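Local atomic coordinates of hypothetical protein yfcE (PDB entry 1SU1), a protein that is of unknown precise function but belongs to the calcineurin-like phosphoesterase superfamily and binds two zinc ions. Residues Ala157-Gly161 with Glu162-Phe166. Sequence-based numbering, arbitrary orientation.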
ATOM      1  N   ALA A 157      25.104  13.065 -11.844  1.00 15.51           N
ATOM      2  CA  ALA A 157      24.618  13.952 -12.898  1.00 21.37           C
ATOM      3  C   ALA A 157      25.349  13.495 -14.148  1.00 27.50           C
ATOM      4  O   ALA A 157      26.476  13.917 -14.411  1.00 28.42           O
ATOM      5  CB  ALA A 157      24.955  15.413 -12.583  1.00 22.60           C
ATOM      6  N   GLU A 158      24.717  12.608 -14.908  1.00 30.64           N
ATOM      7  CA  GLU A 158      25.352  12.083 -16.103  1.00 34.92           C
ATOM      8  C   GLU A 158      24.389  11.298 -16.976  1.00 37.20           C
ATOM      9  O   GLU A 158      23.307  10.906 -16.544  1.00 36.49           O
ATOM     10  CB  GLU A 158      26.506  11.160 -15.706  1.00 36.66           C
ATOM     11  CG  GLU A 158      26.054   9.910 -14.972  1.00 45.18           C
ATOM     12  CD  GLU A 158      27.205   9.000 -14.579  1.00 52.87           C
ATOM     13  OE1 GLU A 158      28.100   8.770 -15.422  1.00 57.70           O
ATOM     14  OE2 GLU A 158      27.212   8.504 -13.431  1.00 56.79           O
ATOM     15  N   GLN A 159      24.800  11.067 -18.213  1.00 39.79           N
ATOM     16  CA  GLN A 159      24.003  10.290 -19.137  1.00 43.98           C
ATOM     17  C   GLN A 159      24.463   8.852 -18.971  1.00 44.36           C
ATOM     18  O   GLN A 159      25.656   8.564 -19.043  1.00 43.03           O
ATOM     19  CB  GLN A 159      24.258  10.736 -20.572  1.00 48.32           C
ATOM     20  CG  GLN A 159      23.344  10.074 -21.578  1.00 53.11           C
ATOM     21  CD  GLN A 159      23.875  10.182 -22.984  1.00 58.00           C
ATOM     22  OE1 GLN A 159      24.858   9.526 -23.342  1.00 60.51           O
ATOM     23  NE2 GLN A 159      23.238  11.021 -23.794  1.00 58.66           N
ATOM     24  N   ARG A 160      23.520   7.957 -18.714  1.00 45.49           N
ATOM     25  CA  ARG A 160      23.831   6.540 -18.553  1.00 47.57           C
ATOM     26  C   ARG A 160      23.035   5.770 -19.587  1.00 47.69           C
ATOM     27  O   ARG A 160      21.844   5.519 -19.404  1.00 46.38           O
ATOM     28  CB  ARG A 160      23.463   6.066 -17.150  1.00 52.14           C
ATOM     29  CG  ARG A 160      24.581   6.206 -16.140  1.00 59.80           C
ATOM     30  CD  ARG A 160      24.943   4.844 -15.547  1.00 66.14           C
ATOM     31  NE  ARG A 160      26.105   4.915 -14.661  1.00 72.28           N
ATOM     32  CZ  ARG A 160      27.127   4.061 -14.710  1.00 74.49           C
ATOM     33  NH1 ARG A 160      27.129   3.074 -15.604  1.00 75.36           N
ATOM     34  NH2 ARG A 160      28.156   4.186 -13.874  1.00 76.34           N
ATOM     35  N   GLY A 161      23.696   5.409 -20.682  1.00 47.46           N
ATOM     36  CA  GLY A 161      23.013   4.699 -21.743  1.00 47.22           C
ATOM     37  C   GLY A 161      22.218   5.679 -22.583  1.00 46.52           C
ATOM     38  O   GLY A 161      22.784   6.585 -23.196  1.00 46.49           O
ATOM     39  N   GLU A 162      20.898   5.518 -22.589  1.00 44.82           N
ATOM     40  CA  GLU A 162      20.026   6.384 -23.369  1.00 42.90           C
ATOM     41  C   GLU A 162      19.244   7.396 -22.535  1.00 38.14           C
ATOM     42  O   GLU A 162      18.526   8.240 -23.085  1.00 37.26           O
ATOM     43  CB  GLU A 162      19.059   5.540 -24.203  1.00 48.75           C
ATOM     44  CG  GLU A 162      18.291   4.476 -23.428  1.00 57.87           C
ATOM     45  CD  GLU A 162      19.170   3.323 -22.952  1.00 62.93           C
ATOM     46  OE1 GLU A 162      19.868   3.473 -21.924  1.00 65.05           O
ATOM     47  OE2 GLU A 162      19.167   2.262 -23.614  1.00 66.40           O
ATOM     48  N   ILE A 163      19.369   7.315 -21.215  1.00 33.34           N
ATOM     49  CA  ILE A 163      18.675   8.259 -20.349  1.00 31.66           C
ATOM     50  C   ILE A 163      19.662   8.980 -19.435  1.00 30.87           C
ATOM     51  O   ILE A 163      20.842   8.629 -19.373  1.00 32.05           O
ATOM     52  CB  ILE A 163      17.602   7.569 -19.465  1.00 30.66           C
ATOM     53  CG1 ILE A 163      18.252   6.491 -18.596  1.00 29.20           C
ATOM     54  CG2 ILE A 163      16.498   6.984 -20.344  1.00 28.55           C
ATOM     55  CD1 ILE A 163      17.396   6.060 -17.416  1.00 25.67           C
ATOM     56  N   PHE A 164      19.165   9.985 -18.724  1.00 27.32           N
ATOM     57  CA  PHE A 164      19.986  10.760 -17.806  1.00 24.39           C
ATOM     58  C   PHE A 164      19.654  10.394 -16.362  1.00 22.17           C
ATOM     59  O   PHE A 164      18.487  10.212 -16.019  1.00 23.10           O
ATOM     60  CB  PHE A 164      19.721  12.258 -17.998  1.00 23.93           C
ATOM     61  CG  PHE A 164      20.144  12.793 -19.334  1.00 25.06           C
ATOM     62  CD1 PHE A 164      21.494  12.961 -19.637  1.00 26.41           C
ATOM     63  CD2 PHE A 164      19.190  13.146 -20.287  1.00 24.45           C
ATOM     64  CE1 PHE A 164      21.892  13.476 -20.878  1.00 28.17           C
ATOM     65  CE2 PHE A 164      19.571  13.659 -21.528  1.00 26.74           C
ATOM     66  CZ  PHE A 164      20.930  13.827 -21.827  1.00 26.84           C
ATOM     67  N   HIS A 165      20.677  10.277 -15.524  1.00 20.25           N
ATOM     68  CA  HIS A 165      20.479   9.996 -14.102  1.00 22.93           C
ATOM     69  C   HIS A 165      20.854  11.272 -13.339  1.00 24.31           C
ATOM     70  O   HIS A 165      21.875  11.911 -13.647  1.00 23.89           O
ATOM     71  CB  HIS A 165      21.379   8.855 -13.612  1.00 24.76           C
ATOM     72  CG  HIS A 165      20.987   7.502 -14.114  1.00 31.41           C
ATOM     73  ND1 HIS A 165      21.417   6.339 -13.511  1.00 33.35           N
ATOM     74  CD2 HIS A 165      20.242   7.119 -15.177  1.00 31.22           C
ATOM     75  CE1 HIS A 165      20.955   5.300 -14.181  1.00 32.55           C
ATOM     76  NE2 HIS A 165      20.239   5.747 -15.198  1.00 32.96           N
ATOM     77  N   PHE A 166      20.041  11.640 -12.352  1.00 22.42           N
ATOM     78  CA  PHE A 166      20.314  12.823 -11.548  1.00 22.33           C
ATOM     79  C   PHE A 166      19.936  12.571 -10.085  1.00 23.37           C
ATOM     80  O   PHE A 166      18.789  12.219  -9.790  1.00 23.59           O
ATOM     81  CB  PHE A 166      19.550  14.041 -12.083  1.00 19.58           C
ATOM     82  CG  PHE A 166      19.787  15.299 -11.280  1.00 24.51           C
ATOM     83  CD1 PHE A 166      21.049  15.904 -11.250  1.00 23.27           C
ATOM     84  CD2 PHE A 166      18.758  15.866 -10.534  1.00 21.80           C
ATOM     85  CE1 PHE A 166      21.276  17.055 -10.486  1.00 24.12           C
ATOM     86  CE2 PHE A 166      18.975  17.015  -9.767  1.00 25.94           C
ATOM     87  CZ  PHE A 166      20.238  17.610  -9.745  1.00 22.17           C
TER
HETATM   88  O   HOH W   1      20.601   3.875 -17.334  1.00 38.07           O
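A beta hairpin with a two-residue turn joins strands 156-160 and 163-167 at the margin of a mixed sheet in this calcineurin-like fold, and it illustrates how a tight turn sets up side-chain pairs on both faces. The reversal is a type II' turn from Arg-160 to Ile-163 with Gly-161 at its first corner, where phi is 79°. The backbone N of Arg-160 donates to Ile-163 O at 2.8 Å; further along, Glu-158 and His-165 exchange a reciprocal pair of bonds, of which the one from His-165 N to Glu-158 O (2.9 Å) is nearly straight.

On the face bearing Glu-158, Arg-160, Ile-163 and His-165, the main side-chain contact is diagonal. Arg-160 CB sits almost over the middle of the His-165 imidazole, 3.8 Å from the ring centroid, a CH-pi contact. The guanidinium plane is turned 41° from the ring, and NE of Arg-160 makes a long salt bridge, 4.0 Å, to OE2 of Glu-158.

The other face, with Ala-157, Gln-159, Phe-164 and Phe-166, is largely apolar, and its two phenylalanines are buried: Phe-164 and Ala-157 pack on Val-204 of strand 200-205, and Phe-166 on Val-192. Gln-159 CB approaches the Phe-164 ring obliquely, 3.6 Å from CE1, and chi1 of -174°, with CG anti to the backbone N, carries CG along the ring to 3.8 Å from the same CE1. Ala-157 CB meets the Phe-166 ring at its edge, near CD1. Back on the histidine face, a water ties turn to ring, donating to Arg-160 O and hydrogen-bonded to His-165 NE2, 2.9 Å from each of those two atoms.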